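PDB 5YJE: protein HIRA from Homo sapiens, which cooperates with ASF1A to promote replication-independent chromatin assembly as a histone chaperone, and is required for periodic repression of histone gene transcription during the cell cycle. Local coordinates for residues I135-C140 against M146-A151; V164-E169 against Y203-S208. All coordinates share one frame; numbering follows the deposited sequence.

Contact 1. Residues I135-C140 against M146-A151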
loop_
_atom_site.group_PDB
_atom_site.type_symbol
_atom_site.label_atom_id
_atom_site.label_comp_id
_atom_site.label_asym_id
_atom_site.label_seq_id
_atom_site.Cartn_x
_atom_site.Cartn_y
_atom_site.Cartn_z
ATOM N N ILE B 135 1.779 22.257 -8.394
ATOM C CA ILE B 135 0.458 21.911 -8.890
ATOM C C ILE B 135 0.313 22.312 -10.361
ATOM O O ILE B 135 0.936 23.271 -10.846
ATOM C CB ILE B 135 -0.627 22.598 -8.041
ATOM C CG1 ILE B 135 -2.012 22.007 -8.343
ATOM C CG2 ILE B 135 -0.570 24.182 -8.240
ATOM C CD1 ILE B 135 -2.153 20.532 -7.985
ATOM N N SER B 136 -0.521 21.560 -11.074
ATOM C CA SER B 136 -1.038 21.962 -12.376
ATOM C C SER B 136 -2.554 22.103 -12.335
ATOM O O SER B 136 -3.065 23.186 -12.606
ATOM C CB SER B 136 -0.601 20.963 -13.473
ATOM O OG SER B 136 -0.934 21.453 -14.771
ATOM N N THR B 137 -3.285 21.061 -11.951
ATOM C CA THR B 137 -4.726 21.153 -11.806
ATOM C C THR B 137 -5.202 20.385 -10.579
ATOM O O THR B 137 -4.559 19.442 -10.109
ATOM C CB THR B 137 -5.480 20.607 -13.050
ATOM O OG1 THR B 137 -5.062 19.254 -13.312
ATOM C CG2 THR B 137 -5.253 21.512 -14.283
ATOM N N LEU B 138 -6.369 20.794 -10.101
ATOM C CA LEU B 138 -7.072 20.185 -8.992
ATOM C C LEU B 138 -8.465 19.788 -9.440
ATOM O O LEU B 138 -9.106 20.498 -10.215
ATOM C CB LEU B 138 -7.198 21.156 -7.785
ATOM C CG LEU B 138 -5.974 21.442 -6.923
ATOM C CD1 LEU B 138 -6.283 22.476 -5.803
ATOM C CD2 LEU B 138 -5.427 20.128 -6.328
ATOM N N HIS B 139 -8.942 18.668 -8.905
ATOM C CA HIS B 139 -10.330 18.258 -9.049
ATOM C C HIS B 139 -10.831 17.754 -7.704
ATOM O O HIS B 139 -10.054 17.209 -6.912
ATOM C CB HIS B 139 -10.510 17.137 -10.093
ATOM C CG HIS B 139 -9.942 17.451 -11.440
ATOM N ND1 HIS B 139 -8.589 17.607 -11.664
ATOM C CD2 HIS B 139 -10.545 17.614 -12.645
ATOM C CE1 HIS B 139 -8.385 17.872 -12.945
ATOM N NE2 HIS B 139 -9.555 17.878 -13.561
ATOM N N CYS B 140 -12.139 17.914 -7.461
ATOM C CA CYS B 140 -12.810 17.252 -6.346
ATOM C C CYS B 140 -14.111 16.622 -6.805
ATOM O O CYS B 140 -14.824 17.158 -7.653
ATOM C CB CYS B 140 -13.152 18.181 -5.175
ATOM S SG CYS B 140 -11.835 19.250 -4.846
ATOM N N MET B 146 -8.007 15.309 -6.046
ATOM C CA MET B 146 -7.042 14.837 -7.025
ATOM C C MET B 146 -6.125 15.993 -7.405
ATOM O O MET B 146 -6.596 17.072 -7.758
ATOM C CB MET B 146 -7.751 14.270 -8.258
ATOM C CG MET B 146 -6.796 13.794 -9.339
ATOM S SD MET B 146 -7.574 12.911 -10.727
ATOM C CE MET B 146 -8.510 14.139 -11.583
ATOM N N ALA B 147 -4.823 15.768 -7.327
ATOM C CA ALA B 147 -3.832 16.741 -7.751
ATOM C C ALA B 147 -3.003 16.159 -8.895
ATOM O O ALA B 147 -2.455 15.054 -8.773
ATOM C CB ALA B 147 -2.935 17.141 -6.577
ATOM N N LEU B 148 -2.929 16.898 -10.001
ATOM C CA LEU B 148 -2.033 16.606 -11.120
ATOM C C LEU B 148 -0.904 17.631 -11.104
ATOM O O LEU B 148 -1.162 18.838 -11.183
ATOM C CB LEU B 148 -2.777 16.669 -12.461
ATOM C CG LEU B 148 -3.346 15.420 -13.155
ATOM C CD1 LEU B 148 -4.599 14.890 -12.486
ATOM C CD2 LEU B 148 -3.658 15.741 -14.596
ATOM N N THR B 149 0.334 17.161 -11.026
ATOM C CA THR B 149 1.476 18.038 -10.826
ATOM C C THR B 149 2.235 18.293 -12.129
ATOM O O THR B 149 2.056 17.612 -13.144
ATOM C CB THR B 149 2.428 17.465 -9.766
ATOM O OG1 THR B 149 2.990 16.227 -10.229
ATOM C CG2 THR B 149 1.704 17.240 -8.446
ATOM N N ALA B 150 3.097 19.317 -12.085
ATOM C CA ALA B 150 3.898 19.669 -13.257
ATOM C C ALA B 150 4.698 18.481 -13.758
ATOM O O ALA B 150 4.842 18.290 -14.966
ATOM C CB ALA B 150 4.855 20.822 -12.948
ATOM N N ALA B 151 5.231 17.679 -12.847
ATOM C CA ALA B 151 5.992 16.514 -13.252
ATOM C C ALA B 151 5.109 15.451 -13.923
ATOM O O ALA B 151 5.637 14.431 -14.374
ATOM C CB ALA B 151 6.738 15.958 -12.037
#

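Contact 2. Residues V164-E169 against Y203-S208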
loop_
_atom_site.group_PDB
_atom_site.type_symbol
_atom_site.label_atom_id
_atom_site.label_comp_id
_atom_site.label_asym_id
_atom_site.label_seq_id
_atom_site.Cartn_x
_atom_site.Cartn_y
_atom_site.Cartn_z
ATOM N N VAL B 164 -4.750 7.858 1.432
ATOM C CA VAL B 164 -4.422 8.057 0.025
ATOM C C VAL B 164 -5.185 7.031 -0.795
ATOM O O VAL B 164 -5.352 5.876 -0.374
ATOM C CB VAL B 164 -2.905 7.942 -0.217
ATOM C CG1 VAL B 164 -2.379 6.564 0.243
ATOM C CG2 VAL B 164 -2.576 8.183 -1.684
ATOM N N VAL B 165 -5.701 7.455 -1.941
ATOM C CA VAL B 165 -6.321 6.541 -2.885
ATOM C C VAL B 165 -5.376 6.209 -4.024
ATOM O O VAL B 165 -5.175 5.042 -4.357
ATOM C CB VAL B 165 -7.644 7.123 -3.411
ATOM C CG1 VAL B 165 -8.229 6.204 -4.447
ATOM C CG2 VAL B 165 -8.607 7.348 -2.260
ATOM N N VAL B 166 -4.767 7.231 -4.617
ATOM C CA VAL B 166 -3.779 7.054 -5.670
ATOM C C VAL B 166 -2.530 7.824 -5.268
ATOM O O VAL B 166 -2.592 9.041 -5.048
ATOM C CB VAL B 166 -4.297 7.547 -7.033
ATOM C CG1 VAL B 166 -3.273 7.261 -8.106
ATOM C CG2 VAL B 166 -5.646 6.913 -7.371
ATOM N N LYS B 167 -1.394 7.132 -5.209
ATOM C CA LYS B 167 -0.141 7.692 -4.707
ATOM C C LYS B 167 0.779 8.035 -5.874
ATOM O O LYS B 167 1.487 7.166 -6.384
ATOM C CB LYS B 167 0.525 6.710 -3.745
ATOM C CG LYS B 167 1.926 7.108 -3.275
ATOM C CD LYS B 167 1.901 8.358 -2.429
ATOM C CE LYS B 167 3.291 8.731 -1.887
ATOM N NZ LYS B 167 3.864 7.705 -0.972
ATOM N N GLU B 168 0.776 9.305 -6.278
ATOM C CA GLU B 168 1.756 9.889 -7.211
ATOM C C GLU B 168 2.063 8.987 -8.418
ATOM O O GLU B 168 3.211 8.642 -8.689
ATOM C CB GLU B 168 3.061 10.238 -6.486
ATOM C CG GLU B 168 3.038 11.545 -5.703
ATOM C CD GLU B 168 3.671 11.413 -4.315
ATOM O OE1 GLU B 168 2.945 11.652 -3.324
ATOM O OE2 GLU B 168 4.881 11.065 -4.212
ATOM N N GLU B 169 1.021 8.635 -9.166
ATOM C CA GLU B 169 1.196 7.803 -10.356
ATOM C C GLU B 169 1.632 8.663 -11.520
ATOM O O GLU B 169 0.955 9.636 -11.861
ATOM C CB GLU B 169 -0.091 7.074 -10.712
ATOM C CG GLU B 169 -0.412 6.020 -9.711
ATOM C CD GLU B 169 0.637 4.906 -9.676
ATOM O OE1 GLU B 169 1.100 4.465 -10.755
ATOM O OE2 GLU B 169 0.976 4.465 -8.562
ATOM N N TYR B 203 -8.177 5.507 -20.169
ATOM C CA TYR B 203 -7.488 4.744 -19.141
ATOM C C TYR B 203 -7.982 5.225 -17.792
ATOM O O TYR B 203 -8.070 6.432 -17.551
ATOM C CB TYR B 203 -5.974 4.921 -19.212
ATOM C CG TYR B 203 -5.339 4.478 -20.501
ATOM C CD1 TYR B 203 -5.236 5.340 -21.601
ATOM C CD2 TYR B 203 -4.840 3.188 -20.624
ATOM C CE1 TYR B 203 -4.635 4.909 -22.774
ATOM C CE2 TYR B 203 -4.255 2.754 -21.768
ATOM C CZ TYR B 203 -4.152 3.600 -22.843
ATOM O OH TYR B 203 -3.556 3.106 -23.978
ATOM N N CYS B 204 -8.298 4.298 -16.914
ATOM C CA CYS B 204 -8.604 4.669 -15.556
ATOM C C CYS B 204 -7.575 4.000 -14.657
ATOM O O CYS B 204 -6.967 2.988 -15.040
ATOM C CB CYS B 204 -10.027 4.265 -15.187
ATOM S SG CYS B 204 -10.125 2.580 -14.673
ATOM N N PHE B 205 -7.346 4.589 -13.481
ATOM C CA PHE B 205 -6.419 4.008 -12.518
ATOM C C PHE B 205 -7.213 3.224 -11.480
ATOM O O PHE B 205 -8.090 3.777 -10.810
ATOM C CB PHE B 205 -5.540 5.059 -11.837
ATOM C CG PHE B 205 -4.399 4.447 -11.080
ATOM C CD1 PHE B 205 -3.200 4.179 -11.709
ATOM C CD2 PHE B 205 -4.557 4.063 -9.759
ATOM C CE1 PHE B 205 -2.152 3.553 -11.014
ATOM C CE2 PHE B 205 -3.527 3.462 -9.072
ATOM C CZ PHE B 205 -2.319 3.200 -9.704
ATOM N N ASN B 206 -6.913 1.937 -11.351
ATOM C CA ASN B 206 -7.584 1.135 -10.352
ATOM C C ASN B 206 -6.754 1.156 -9.080
ATOM O O ASN B 206 -5.569 0.809 -9.127
ATOM C CB ASN B 206 -7.789 -0.296 -10.833
ATOM C CG ASN B 206 -8.693 -1.092 -9.895
ATOM O OD1 ASN B 206 -8.234 -1.982 -9.184
ATOM N ND2 ASN B 206 -9.978 -0.726 -9.852
ATOM N N PRO B 207 -7.310 1.588 -7.947
ATOM C CA PRO B 207 -6.467 1.710 -6.740
ATOM C C PRO B 207 -6.089 0.371 -6.136
ATOM O O PRO B 207 -4.965 0.219 -5.648
ATOM C CB PRO B 207 -7.327 2.563 -5.791
ATOM C CG PRO B 207 -8.311 3.270 -6.676
ATOM C CD PRO B 207 -8.614 2.248 -7.779
ATOM N N SER B 208 -6.962 -0.631 -6.216
ATOM C CA SER B 208 -6.631 -1.944 -5.672
ATOM C C SER B 208 -5.605 -2.675 -6.535
ATOM O O SER B 208 -4.642 -3.258 -6.016
ATOM C CB SER B 208 -7.905 -2.771 -5.542
ATOM O OG SER B 208 -8.786 -2.159 -4.624
#

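Contact 1. Residues I135-C140 against M146-A151
H139 and M146, a hydrogen-bonded pair of the antiparallel hairpin 135-141/144-149, send their side chains the same way, side by side. M146 is extended through chi1 and chi2 and turns only at chi3 (69°), which swings CE over one face of the H139 imidazole. The methyl makes a CH-pi contact displaced toward the ring's rim, with CE 3.8 Å from the H139 ring centroid. T137 and L148 lie alongside each other on the same face, T137 OG1 being 3.6 Å from L148 CB. On the other face A147 CB meets I135 CD1 at 3.8 Å and L138 CD2 at 3.9 Å. A classic beta bulge shifts the register: S136 N and T137 N both donate to L148 O, which two bonds thus grip, and L148 N bonds back to T137 O. S136 OG finds its partner in P42 O. The hairpin opens a four-stranded antiparallel meander in the C-terminal part of HIRA, consistent with a blade of a beta-propeller-like fold. Polarity is spent mainly in the backbone ladder; the face of A147 and L138 is apolar, I135 and L138 packing on A109, while the other is mixed, H139, M146 and L148 meeting I185 with T137 beside them.

Contact 2. Residues V164-E169 against Y203-S208
V165 and V166 meet P207 and F205 between two successive four-stranded sheets, with no backbone hydrogen bond joining the segments and the nearest CA atoms, of V166 and P207, 6.1 Å apart. The chain turns a corner at V165 and V166, a classic beta bulge opposite V156, and the contact is made almost wholly by side chains. The F205 ring receives two of them over one face. With chi1 at -176°, V166 CG1 points over the ring, 4.1 Å from the F205 centroid and 24° off the ring normal, as a CH-pi contact displaced toward the rim. E169 arrives over the far end of the ring: its CG lies 3.3 Å from F205 CE1, and a bend at chi2 lays the carboxylate across CE1 and CZ, its plane 29° from that of the ring, with OE1 3.4 Å from F205 CE1. Farther along, V165 CG1 runs beside the proline ring, 3.7 Å from P207 CG, while P207 CB rests 3.6 Å from V165 O. K167 of the third subunit packs on the F205 ring, and its NZ has a long, weak ion pair with E169 OE2; K167 NZ of this chain makes a salt bridge to E169 OE2 of the second subunit, another copy of the protein, consistent with a role in trimerization. Within the chain, P193 of strand 193-196 touches both V166 and F205, W212 of strand 211-217 meets the F205 ring edge-to-face, and N206 ND2 bonds to T286 O at the end of helix 266-286.

Both contacts involve the four-stranded antiparallel sheet that begins with strand 135-141 and finishes with strand 163-170. Contact 1 joins its first two strands, whereas contact 2 joins its last strand to the next sheet along the chain. Their centres are 14 Å apart and their nearest atoms about 6 Å, without touching. Contact 1 is buried, is met by no other subunit, and depends on a backbone ladder flanked by an apolar face and a mixed one, where a methyl covers an imidazole. Contact 2, though nearer the centre of the chain, is only partly buried: it has no ladder, relies on aromatic, aliphatic and carboxylate packing, and adjoins both neighbouring subunits, where charged side chains take part.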